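Local coordinates for protein CyaB (Pseudomonas aeruginosa, PDB 3R5G) that probably makes cyclic AMP from ATP as a membrane-bound adenylyl cyclase, of which this chain is the catalytic domain, at residues Val12-Ile17 against Asn140-Leu145; Thr53-Val58 against Met63-Asp68; Pro69-Gln72 against Lys76-Val79; Gly122-Asp127 against Asp131-Gly136. All coordinates share one frame; numbering follows the deposited sequence.

Contact 1: residues Val12-Ile17 against Asn140-Leu145; sequences VFFSDI and NLASRL
Phe14 of the strand meets Ala142 and Ser143 of the helix with two different parts of its ring. Ser143 CB sits over one face, 4.0 Å from the Phe14 ring centroid and 14° off its normal, which is a CH-pi contact. Ala142 CB instead lies in the ring plane at the edge, 3.6 Å from Phe14 CD1. The same methyl reaches back along the strand, standing 3.8 Å from Val12 CG1 and 3.5 Å from Val12 O. With CG anti to the carbonyl carbon (chi1 -74°), the Phe14 ring is laid beside the helix where both neighbours can reach it. The closest approach to the ring is that of Ser143 N, 3.5 Å from Phe14 CD1.

The strand and helix axes run 32° apart and approach to 7.5 Å, a close approach consistent with the small side chains of Ala142 and Ser143 at the interface. Behind the first shell, Val12 and Phe14 are held by backbone hydrogen bonds to Asn115 and Gly113 of strand 109-116, and Phe14 also touches Cys61 and Met63 of strand 61-66. Helix 137-148 thus covers the central sheet of the cyclase domain. The side chains meet through methyl, methylene and ring carbons, which is consistent with a fit set by shape more than by polar pairing.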
loop_
_atom_site.group_PDB
_atom_site.type_symbol
_atom_site.label_atom_id
_atom_site.label_comp_id
_atom_site.label_asym_id
_atom_site.label_seq_id
_atom_site.Cartn_x
_atom_site.Cartn_y
_atom_site.Cartn_z
ATOM N N VAL A 12 4.993 9.244 11.062
ATOM C CA VAL A 12 4.169 8.410 10.189
ATOM C C VAL A 12 4.135 6.966 10.667
ATOM O O VAL A 12 5.202 6.437 11.042
ATOM C CB VAL A 12 4.687 8.394 8.690
ATOM C CG1 VAL A 12 3.858 7.510 7.818
ATOM C CG2 VAL A 12 4.828 9.857 8.181
ATOM N N PHE A 13 2.944 6.375 10.780
ATOM C CA PHE A 13 2.717 5.068 11.389
ATOM C C PHE A 13 2.045 4.190 10.345
ATOM O O PHE A 13 1.069 4.612 9.670
ATOM C CB PHE A 13 1.721 5.324 12.568
ATOM C CG PHE A 13 1.135 4.086 13.098
ATOM C CD1 PHE A 13 1.694 3.518 14.275
ATOM C CD2 PHE A 13 0.036 3.437 12.474
ATOM C CE1 PHE A 13 1.120 2.368 14.824
ATOM C CE2 PHE A 13 -0.535 2.217 13.048
ATOM C CZ PHE A 13 0.012 1.684 14.219
ATOM N N PHE A 14 2.579 2.961 10.194
ATOM C CA PHE A 14 1.922 1.938 9.464
ATOM C C PHE A 14 1.754 0.707 10.276
ATOM O O PHE A 14 2.671 0.353 11.039
ATOM C CB PHE A 14 2.736 1.493 8.188
ATOM C CG PHE A 14 2.703 2.486 7.041
ATOM C CD1 PHE A 14 3.539 3.537 7.014
ATOM C CD2 PHE A 14 1.733 2.359 6.021
ATOM C CE1 PHE A 14 3.566 4.416 5.920
ATOM C CE2 PHE A 14 1.666 3.322 4.998
ATOM C CZ PHE A 14 2.647 4.304 4.914
ATOM N N SER A 15 0.673 -0.000 10.084
ATOM C CA SER A 15 0.534 -1.317 10.738
ATOM C C SER A 15 -0.156 -2.303 9.854
ATOM O O SER A 15 -0.851 -1.930 8.922
ATOM C CB SER A 15 -0.242 -1.206 12.024
ATOM O OG SER A 15 -1.631 -0.802 11.773
ATOM N N ASP A 16 0.028 -3.594 10.139
ATOM C CA ASP A 16 -0.838 -4.578 9.525
ATOM C C ASP A 16 -1.010 -5.751 10.481
ATOM O O ASP A 16 -0.356 -5.791 11.564
ATOM C CB ASP A 16 -0.298 -5.065 8.158
ATOM C CG ASP A 16 0.967 -5.878 8.256
ATOM O OD1 ASP A 16 1.042 -6.870 8.967
ATOM O OD2 ASP A 16 1.944 -5.473 7.596
ATOM N N ILE A 17 -1.901 -6.682 10.126
ATOM C CA ILE A 17 -2.096 -7.877 10.969
ATOM C C ILE A 17 -1.410 -9.096 10.380
ATOM O O ILE A 17 -1.770 -9.568 9.297
ATOM C CB ILE A 17 -3.588 -8.198 11.138
ATOM C CG1 ILE A 17 -4.300 -6.999 11.673
ATOM C CG2 ILE A 17 -3.754 -9.366 12.016
ATOM C CD1 ILE A 17 -5.874 -7.154 11.480
ATOM N N ASN A 140 7.841 6.350 2.924
ATOM C CA ASN A 140 8.185 5.024 2.495
ATOM C C ASN A 140 9.039 4.341 3.570
ATOM O O ASN A 140 8.848 3.130 3.730
ATOM C CB ASN A 140 9.064 5.117 1.247
ATOM C CG ASN A 140 8.289 5.598 0.054
ATOM O OD1 ASN A 140 7.050 5.809 0.134
ATOM N ND2 ASN A 140 8.981 5.772 -1.041
ATOM N N LEU A 141 9.831 5.096 4.313
ATOM C CA LEU A 141 10.718 4.444 5.377
ATOM C C LEU A 141 9.824 3.858 6.483
ATOM O O LEU A 141 10.015 2.779 6.950
ATOM C CB LEU A 141 11.793 5.369 5.876
ATOM C CG LEU A 141 12.655 4.768 7.020
ATOM C CD1 LEU A 141 13.378 3.497 6.536
ATOM C CD2 LEU A 141 13.616 5.827 7.487
ATOM N N ALA A 142 8.714 4.545 6.865
ATOM C CA ALA A 142 7.771 3.956 7.839
ATOM C C ALA A 142 7.170 2.661 7.341
ATOM O O ALA A 142 7.043 1.724 8.089
ATOM C CB ALA A 142 6.638 4.920 8.248
ATOM N N SER A 143 6.774 2.636 6.079
ATOM C CA SER A 143 6.257 1.447 5.448
ATOM C C SER A 143 7.294 0.293 5.435
ATOM O O SER A 143 6.943 -0.871 5.727
ATOM C CB SER A 143 5.788 1.785 4.028
ATOM O OG SER A 143 5.340 0.534 3.473
ATOM N N ARG A 144 8.515 0.663 5.136
ATOM C CA ARG A 144 9.560 -0.385 5.124
ATOM C C ARG A 144 9.841 -0.905 6.501
ATOM O O ARG A 144 10.178 -2.123 6.680
ATOM C CB ARG A 144 10.825 0.235 4.519
ATOM C CG ARG A 144 10.696 0.531 2.986
ATOM C CD ARG A 144 10.076 -0.644 2.143
ATOM N NE ARG A 144 10.771 -0.687 0.848
ATOM C CZ ARG A 144 10.406 -1.383 -0.234
ATOM N NH1 ARG A 144 9.315 -2.151 -0.232
ATOM N NH2 ARG A 144 11.148 -1.310 -1.342
ATOM N N LEU A 145 9.778 -0.062 7.520
ATOM C CA LEU A 145 9.964 -0.581 8.877
ATOM C C LEU A 145 8.831 -1.536 9.229
ATOM O O LEU A 145 9.000 -2.559 9.931
ATOM C CB LEU A 145 10.124 0.537 9.929
ATOM C CG LEU A 145 11.295 1.494 9.765
ATOM C CD1 LEU A 145 11.343 2.536 10.893
ATOM C CD2 LEU A 145 12.608 0.735 9.620
#

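Contact 2: residues Thr53-Val58 against Met63-Asp68; sequences TIDKFV and MVFFGD
Strands 53-58 and 61-66 form a beta hairpin, paired antiparallel across a beta bulge. Thr53 and Phe65 form a hydrogen-bonded pair, with Thr53 N donating to Phe65 O at 2.8 Å and Phe65 N returning a bond to Thr53 O at 2.9 Å. Ile54 faces Val64 as the next, non-hydrogen-bonded pair. Then the register slips by one: Met63 O accepts from Asp55 N, while Met63 N donates to Lys56 O at 3.1 Å, so two residues stand opposite one.

Both branches of Thr53 are engaged, CG2 by the strand residue Phe65 and OG1 by the loop that follows it. Its CG2 comes over the face of the Phe65 ring, 3.9 Å from the centroid and 29° off the normal, a CH-pi contact, and OG1 donates to Asp68 O at 2.7 Å, in the carbonyl plane and on a lone pair. The Phe65 ring can lie under the threonine because its CG stands between backbone N and carbonyl carbon (chi1 59°). In the cyclase fold this hairpin extends the central sheet beyond strand 6-18, and helix 29-50 covers the side bearing Ile54.

The bulge turns Asp55 toward the other strand, where it runs alongside Met63, with Asp55 OD2 3.4 Å from Met63 CE. Asp55 OD2 is also hydrogen-bonded to Thr133 OG1 of strand 129-135. Its second oxygen, OD1, forms a 2.7 Å salt bridge with Lys56 NZ, which approaches 38° out of the carboxylate plane.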
loop_
_atom_site.group_PDB
_atom_site.type_symbol
_atom_site.label_atom_id
_atom_site.label_comp_id
_atom_site.label_asym_id
_atom_site.label_seq_id
_atom_site.Cartn_x
_atom_site.Cartn_y
_atom_site.Cartn_z
ATOM N N THR A 53 -4.007 11.598 12.503
ATOM C CA THR A 53 -4.777 11.770 11.301
ATOM C C THR A 53 -4.773 10.488 10.545
ATOM O O THR A 53 -3.736 9.980 10.082
ATOM C CB THR A 53 -4.101 12.894 10.419
ATOM O OG1 THR A 53 -3.979 14.163 11.155
ATOM C CG2 THR A 53 -4.820 13.027 9.018
ATOM N N ILE A 54 -5.929 9.888 10.440
ATOM C CA ILE A 54 -6.092 8.628 9.739
ATOM C C ILE A 54 -6.041 8.880 8.267
ATOM O O ILE A 54 -6.873 9.662 7.708
ATOM C CB ILE A 54 -7.354 7.839 10.155
ATOM C CG1 ILE A 54 -7.331 7.672 11.651
ATOM C CG2 ILE A 54 -7.361 6.543 9.420
ATOM C CD1 ILE A 54 -8.708 7.252 12.230
ATOM N N ASP A 55 -5.116 8.205 7.604
ATOM C CA ASP A 55 -4.945 8.503 6.190
ATOM C C ASP A 55 -5.805 7.614 5.387
ATOM O O ASP A 55 -6.649 8.075 4.594
ATOM C CB ASP A 55 -3.511 8.355 5.722
ATOM C CG ASP A 55 -3.364 8.742 4.256
ATOM O OD1 ASP A 55 -4.124 8.209 3.398
ATOM O OD2 ASP A 55 -2.461 9.541 3.983
ATOM N N LYS A 56 -5.623 6.332 5.550
ATOM C CA LYS A 56 -6.371 5.365 4.762
ATOM C C LYS A 56 -6.122 4.007 5.358
ATOM O O LYS A 56 -5.182 3.788 6.242
ATOM C CB LYS A 56 -5.942 5.336 3.286
ATOM C CG LYS A 56 -4.480 4.856 3.132
ATOM C CD LYS A 56 -4.014 4.731 1.693
ATOM C CE LYS A 56 -4.346 5.976 0.880
ATOM N NZ LYS A 56 -3.300 6.984 1.094
ATOM N N PHE A 57 -7.010 3.124 4.956
ATOM C CA PHE A 57 -6.846 1.734 5.158
ATOM C C PHE A 57 -6.656 1.076 3.793
ATOM O O PHE A 57 -7.302 1.449 2.745
ATOM C CB PHE A 57 -8.045 1.080 5.853
ATOM C CG PHE A 57 -8.515 1.792 7.077
ATOM C CD1 PHE A 57 -9.848 2.141 7.189
ATOM C CD2 PHE A 57 -7.654 2.147 8.104
ATOM C CE1 PHE A 57 -10.292 2.818 8.346
ATOM C CE2 PHE A 57 -8.068 2.768 9.246
ATOM C CZ PHE A 57 -9.444 3.115 9.388
ATOM N N VAL A 58 -5.760 0.104 3.762
ATOM C CA VAL A 58 -5.564 -0.728 2.578
ATOM C C VAL A 58 -5.726 -2.161 3.037
ATOM O O VAL A 58 -4.783 -2.756 3.576
ATOM C CB VAL A 58 -4.224 -0.496 1.917
ATOM C CG1 VAL A 58 -4.124 -1.347 0.642
ATOM C CG2 VAL A 58 -4.064 1.012 1.566
ATOM N N MET A 63 -2.673 3.366 8.026
ATOM C CA MET A 63 -1.696 4.415 7.909
ATOM C C MET A 63 -2.232 5.623 8.678
ATOM O O MET A 63 -3.396 6.017 8.435
ATOM C CB MET A 63 -1.601 4.739 6.435
ATOM C CG MET A 63 -0.643 5.744 6.134
ATOM S SD MET A 63 -0.702 6.176 4.317
ATOM C CE MET A 63 0.334 7.610 4.429
ATOM N N VAL A 64 -1.469 6.152 9.608
ATOM C CA VAL A 64 -1.841 7.300 10.455
ATOM C C VAL A 64 -0.676 8.233 10.468
ATOM O O VAL A 64 0.493 7.754 10.448
ATOM C CB VAL A 64 -2.193 6.853 11.873
ATOM C CG1 VAL A 64 -2.559 8.069 12.792
ATOM C CG2 VAL A 64 -3.272 5.720 11.836
ATOM N N PHE A 65 -0.893 9.549 10.436
ATOM C CA PHE A 65 0.218 10.432 10.633
ATOM C C PHE A 65 -0.038 11.500 11.664
ATOM O O PHE A 65 -1.232 11.825 11.932
ATOM C CB PHE A 65 0.743 10.986 9.308
ATOM C CG PHE A 65 -0.308 11.757 8.517
ATOM C CD1 PHE A 65 -0.468 13.126 8.702
ATOM C CD2 PHE A 65 -1.005 11.115 7.554
ATOM C CE1 PHE A 65 -1.404 13.856 7.832
ATOM C CE2 PHE A 65 -1.948 11.800 6.682
ATOM C CZ PHE A 65 -2.154 13.176 6.879
ATOM N N PHE A 66 1.024 12.030 12.212
ATOM C CA PHE A 66 0.941 13.083 13.241
ATOM C C PHE A 66 1.800 14.257 12.830
ATOM O O PHE A 66 2.908 14.103 12.317
ATOM C CB PHE A 66 1.458 12.542 14.585
ATOM C CG PHE A 66 0.582 11.521 15.196
ATOM C CD1 PHE A 66 -0.217 11.817 16.332
ATOM C CD2 PHE A 66 0.563 10.195 14.692
ATOM C CE1 PHE A 66 -1.017 10.726 16.876
ATOM C CE2 PHE A 66 -0.241 9.183 15.211
ATOM C CZ PHE A 66 -1.011 9.430 16.278
ATOM N N GLY A 67 1.297 15.447 13.024
ATOM C CA GLY A 67 2.022 16.695 12.725
ATOM C C GLY A 67 1.232 17.525 11.689
ATOM O O GLY A 67 1.679 18.643 11.389
ATOM N N ASP A 68 0.182 16.979 11.139
ATOM C CA ASP A 68 -0.643 17.724 10.181
ATOM C C ASP A 68 -2.006 17.045 10.271
ATOM O O ASP A 68 -2.064 15.826 10.355
ATOM C CB ASP A 68 -0.067 17.654 8.744
ATOM C CG ASP A 68 -1.044 18.271 7.746
ATOM O OD1 ASP A 68 -0.810 19.432 7.447
ATOM O OD2 ASP A 68 -1.964 17.618 7.257
#

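Contact 3: residues Pro69-Gln72 against Lys76-Val79; sequences PSTQ and KDAV
Thr71 and Gln72 present one hydroxyl and one backbone N-H to the two oxygens of the Asp77 carboxylate. The Thr71 side chain crosses that of Asp77 at about a right angle and donates from OG1 to Asp77 OD2 at 2.6 Å. Gln72 N donates to the other oxygen, Asp77 OD1, at 2.8 Å. Each donor comes in on the syn side, about 20° out of the carboxylate plane, so the group is held at both oxygens and its rotation about the CB-CG bond is restricted. Thr71 OG1 is placed for this by lying anti to its backbone N (chi1 178°). The same OG1 is hydrogen-bonded to the N of Gly73, which closes an ST turn just ahead of helix 74-100.

That helix links strand 61-66 to strand 109-116, two strands that both pair with strand 6-18, as the helix of a beta-alpha-beta crossover. Asp77 is in its first turn and reaches back to the incoming loop; a negative group there would probably be favoured by the helix dipole.

Gln72 and Lys76 also cross at about a right angle, with Gln72 CB 3.5 Å from Lys76 CB. The Gln72 amide plane is 68° from the Asp77 carboxylate plane, and its OE1 meets the start of the lysine chain, 3.7 Å from Lys76 CB and 3.8 Å from Lys76 CD. Beyond CD the lysine bends and leads its ammonium group away from the loop. On the backbone a water molecule connects the pair, donating to Gln72 O at 2.9 Å and accepting from Lys76 N at 3.0 Å.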
loop_
_atom_site.group_PDB
_atom_site.type_symbol
_atom_site.label_atom_id
_atom_site.label_comp_id
_atom_site.label_asym_id
_atom_site.label_seq_id
_atom_site.Cartn_x
_atom_site.Cartn_y
_atom_site.Cartn_z
ATOM N N PRO A 69 -3.156 17.820 10.147
ATOM C CA PRO A 69 -3.185 19.260 9.948
ATOM C C PRO A 69 -2.775 20.115 11.115
ATOM O O PRO A 69 -2.429 21.309 10.921
ATOM C CB PRO A 69 -4.724 19.496 9.672
ATOM C CG PRO A 69 -5.241 18.283 9.007
ATOM C CD PRO A 69 -4.406 17.187 9.827
ATOM N N SER A 70 -2.760 19.556 12.334
ATOM C CA SER A 70 -2.296 20.285 13.478
ATOM C C SER A 70 -1.059 19.557 14.005
ATOM O O SER A 70 -0.809 18.420 13.632
ATOM C CB SER A 70 -3.358 20.371 14.579
ATOM O OG SER A 70 -3.634 19.049 15.074
ATOM N N THR A 71 -0.386 20.196 14.929
ATOM C CA THR A 71 0.817 19.659 15.553
ATOM C C THR A 71 0.923 20.064 16.994
ATOM O O THR A 71 0.591 21.202 17.397
ATOM C CB THR A 71 2.086 20.076 14.759
ATOM O OG1 THR A 71 3.268 19.588 15.398
ATOM C CG2 THR A 71 2.214 21.645 14.663
ATOM N N GLN A 72 1.405 19.137 17.823
ATOM C CA GLN A 72 1.906 19.409 19.185
ATOM C C GLN A 72 3.421 19.734 19.292
ATOM O O GLN A 72 3.918 19.753 20.416
ATOM C CB GLN A 72 1.529 18.220 20.060
ATOM C CG GLN A 72 -0.027 17.879 19.961
ATOM C CD GLN A 72 -0.509 16.880 21.064
ATOM O OE1 GLN A 72 0.156 16.681 22.047
ATOM N NE2 GLN A 72 -1.744 16.399 20.939
ATOM N N LYS A 76 6.145 15.800 20.953
ATOM C CA LYS A 76 4.832 15.279 21.333
ATOM C C LYS A 76 4.107 14.569 20.212
ATOM O O LYS A 76 3.410 13.604 20.472
ATOM C CB LYS A 76 3.878 16.389 21.916
ATOM C CG LYS A 76 4.321 16.807 23.284
ATOM C CD LYS A 76 3.251 17.891 23.803
ATOM C CE LYS A 76 3.740 18.668 24.985
ATOM N NZ LYS A 76 4.303 17.838 26.101
ATOM N N ASP A 77 4.352 14.950 18.972
ATOM C CA ASP A 77 3.719 14.242 17.857
ATOM C C ASP A 77 4.273 12.791 17.803
ATOM O O ASP A 77 3.524 11.855 17.580
ATOM C CB ASP A 77 3.934 14.942 16.477
ATOM C CG ASP A 77 3.228 16.283 16.329
ATOM O OD1 ASP A 77 2.285 16.582 17.067
ATOM O OD2 ASP A 77 3.621 17.022 15.439
ATOM N N ALA A 78 5.566 12.689 17.970
ATOM C CA ALA A 78 6.209 11.341 17.962
ATOM C C ALA A 78 5.803 10.535 19.175
ATOM O O ALA A 78 5.496 9.323 19.011
ATOM C CB ALA A 78 7.731 11.505 17.927
ATOM N N VAL A 79 5.815 11.138 20.372
ATOM C CA VAL A 79 5.341 10.407 21.543
ATOM C C VAL A 79 3.882 9.944 21.310
ATOM O O VAL A 79 3.507 8.824 21.684
ATOM C CB VAL A 79 5.436 11.258 22.779
ATOM C CG1 VAL A 79 4.746 10.627 23.991
ATOM C CG2 VAL A 79 6.944 11.434 23.068
HETATM O O HOH W 1 6.519 18.731 21.200
#

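Contact 4: residues Gly122-Asp127 against Asp131-Gly136; sequences GNFGAD and DYTIIG
Phe124 leaves its strand on the face of the sheet that bears Thr133. Its CG stands anti to the carbonyl carbon (chi1 -60°), which brings one ring face over Gly122, whose carbonyl carbon lies 3.9 Å from the ring plane, offset toward the rim. From CB and CG the ring opens to CD1, where Thr133 CG2 meets it at the edge, in plane, 3.6 Å away. The next atom, Phe124 CE1, is 3.7 Å from Thr133 O. At the tip, Phe124 CZ touches Ile135 CD1 at 3.9 Å, an oblique approach.

The backbones form the beta hairpin of strands 118-124 and 129-135, an arm of the cyclase domain that reaches the second subunit: Gly125 N and Asn123 O bond to Asn37 of that subunit, and Phe124 packs on its Thr33. Phe124 N donates to Asp131 O at 2.8 Å and Asp131 N to Phe124 O at 2.9 Å; Gly122 and Thr133 make a similar reciprocal pair. Between these, on the opposite side of the sheet from Phe124, Asn123 OD1 meets the in-plane edge of the Tyr132 ring, 3.4 Å from Tyr132 CD1, with amide and ring planes 59° apart. The Tyr132 hydroxyl is hydrogen-bonded to Asp68.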
loop_
_atom_site.group_PDB
_atom_site.type_symbol
_atom_site.label_atom_id
_atom_site.label_comp_id
_atom_site.label_asym_id
_atom_site.label_seq_id
_atom_site.Cartn_x
_atom_site.Cartn_y
_atom_site.Cartn_z
ATOM N N GLY A 122 -0.677 16.991 1.047
ATOM C CA GLY A 122 -1.468 17.762 0.052
ATOM C C GLY A 122 -2.618 16.975 -0.432
ATOM O O GLY A 122 -2.890 15.864 0.013
ATOM N N ASN A 123 -3.349 17.543 -1.422
ATOM C CA ASN A 123 -4.411 16.819 -2.023
ATOM C C ASN A 123 -3.913 16.217 -3.326
ATOM O O ASN A 123 -3.468 16.946 -4.229
ATOM C CB ASN A 123 -5.628 17.749 -2.322
ATOM C CG ASN A 123 -6.185 18.309 -1.077
ATOM O OD1 ASN A 123 -6.734 17.566 -0.244
ATOM N ND2 ASN A 123 -6.050 19.622 -0.908
ATOM N N PHE A 124 -3.974 14.880 -3.379
ATOM C CA PHE A 124 -3.412 14.144 -4.533
ATOM C C PHE A 124 -4.441 13.240 -5.112
ATOM O O PHE A 124 -5.286 12.715 -4.429
ATOM C CB PHE A 124 -2.224 13.309 -4.068
ATOM C CG PHE A 124 -1.135 14.112 -3.475
ATOM C CD1 PHE A 124 -0.761 13.906 -2.162
ATOM C CD2 PHE A 124 -0.496 15.109 -4.213
ATOM C CE1 PHE A 124 0.256 14.641 -1.599
ATOM C CE2 PHE A 124 0.555 15.839 -3.657
ATOM C CZ PHE A 124 0.927 15.617 -2.322
ATOM N N GLY A 125 -4.446 13.071 -6.458
ATOM C CA GLY A 125 -5.342 12.208 -7.093
ATOM C C GLY A 125 -5.811 12.658 -8.488
ATOM O O GLY A 125 -5.202 13.564 -9.072
ATOM N N ALA A 126 -6.786 11.911 -8.983
ATOM C CA ALA A 126 -7.479 12.194 -10.224
ATOM C C ALA A 126 -8.710 13.048 -9.903
ATOM O O ALA A 126 -9.150 13.163 -8.744
ATOM C CB ALA A 126 -7.875 10.911 -10.887
ATOM N N ASP A 127 -9.295 13.649 -10.937
ATOM C CA ASP A 127 -10.333 14.704 -10.718
ATOM C C ASP A 127 -11.583 14.272 -9.980
ATOM O O ASP A 127 -12.074 15.033 -9.146
ATOM C CB ASP A 127 -10.682 15.374 -12.058
ATOM C CG ASP A 127 -9.484 16.100 -12.696
ATOM O OD1 ASP A 127 -8.312 16.002 -12.235
ATOM O OD2 ASP A 127 -9.722 16.800 -13.695
ATOM N N ASP A 131 -7.599 12.755 -2.682
ATOM C CA ASP A 131 -7.466 12.576 -1.245
ATOM C C ASP A 131 -6.366 13.415 -0.629
ATOM O O ASP A 131 -5.328 13.716 -1.220
ATOM C CB ASP A 131 -7.341 11.128 -0.875
ATOM C CG ASP A 131 -8.602 10.355 -1.190
ATOM O OD1 ASP A 131 -9.604 10.420 -0.389
ATOM O OD2 ASP A 131 -8.599 9.724 -2.280
ATOM N N TYR A 132 -6.623 13.821 0.614
ATOM C CA TYR A 132 -5.621 14.555 1.382
ATOM C C TYR A 132 -4.704 13.530 2.027
ATOM O O TYR A 132 -5.198 12.641 2.741
ATOM C CB TYR A 132 -6.392 15.245 2.540
ATOM C CG TYR A 132 -5.552 16.146 3.263
ATOM C CD1 TYR A 132 -5.262 17.436 2.769
ATOM C CD2 TYR A 132 -4.932 15.732 4.440
ATOM C CE1 TYR A 132 -4.454 18.296 3.451
ATOM C CE2 TYR A 132 -4.153 16.575 5.146
ATOM C CZ TYR A 132 -3.868 17.856 4.677
ATOM O OH TYR A 132 -3.095 18.773 5.304
ATOM N N THR A 133 -3.409 13.560 1.695
ATOM C CA THR A 133 -2.515 12.421 2.085
ATOM C C THR A 133 -1.079 12.897 2.013
ATOM O O THR A 133 -0.816 14.086 1.870
ATOM C CB THR A 133 -2.818 11.194 1.241
ATOM O OG1 THR A 133 -2.003 10.045 1.621
ATOM C CG2 THR A 133 -2.631 11.531 -0.248
ATOM N N ILE A 134 -0.091 11.998 2.191
ATOM C CA ILE A 134 1.313 12.386 2.306
ATOM C C ILE A 134 2.121 11.447 1.443
ATOM O O ILE A 134 1.721 10.266 1.191
ATOM C CB ILE A 134 1.794 12.253 3.813
ATOM C CG1 ILE A 134 1.479 10.838 4.382
ATOM C CG2 ILE A 134 0.980 13.300 4.670
ATOM C CD1 ILE A 134 2.165 10.598 5.848
ATOM N N ILE A 135 3.238 12.003 0.993
ATOM C CA ILE A 135 4.202 11.236 0.189
ATOM C C ILE A 135 5.636 11.641 0.553
ATOM O O ILE A 135 5.900 12.725 1.115
ATOM C CB ILE A 135 3.925 11.484 -1.312
ATOM C CG1 ILE A 135 4.170 12.954 -1.677
ATOM C CG2 ILE A 135 2.585 11.029 -1.748
ATOM C CD1 ILE A 135 3.965 13.287 -3.258
ATOM N N GLY A 136 6.627 10.803 0.186
ATOM C CA GLY A 136 8.000 11.158 0.378
ATOM C C GLY A 136 8.787 9.961 0.879
ATOM O O GLY A 136 8.191 8.904 1.302
#

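Contacts 1 and 2 adjoin on the central sheet, their centres 11 Å apart: Phe13 N lies 2.8 Å from Val64 O, a probable hydrogen bond, and Phe14 CE2 packs 3.5 Å from Met63 CG. Contact 4 leans on both, with Ile134 CD1 3.6 Å from Val12 CG2 and Ile134 CG1 3.4 Å from Met63 CE; Asp68 OD2 and Tyr132 OH, 2.5 Å apart, form a probable hydrogen bond between contacts 2 and 4. Contact 3 continues the chain from contact 2, Gly67 CA approaching Asp77 OD2 to 3.2 Å; its nearest atoms come within about 4 Å of contact 4 without touching. Contacts 2 and 4 both touch the second subunit; in class III cyclases the active sites form at such an interface.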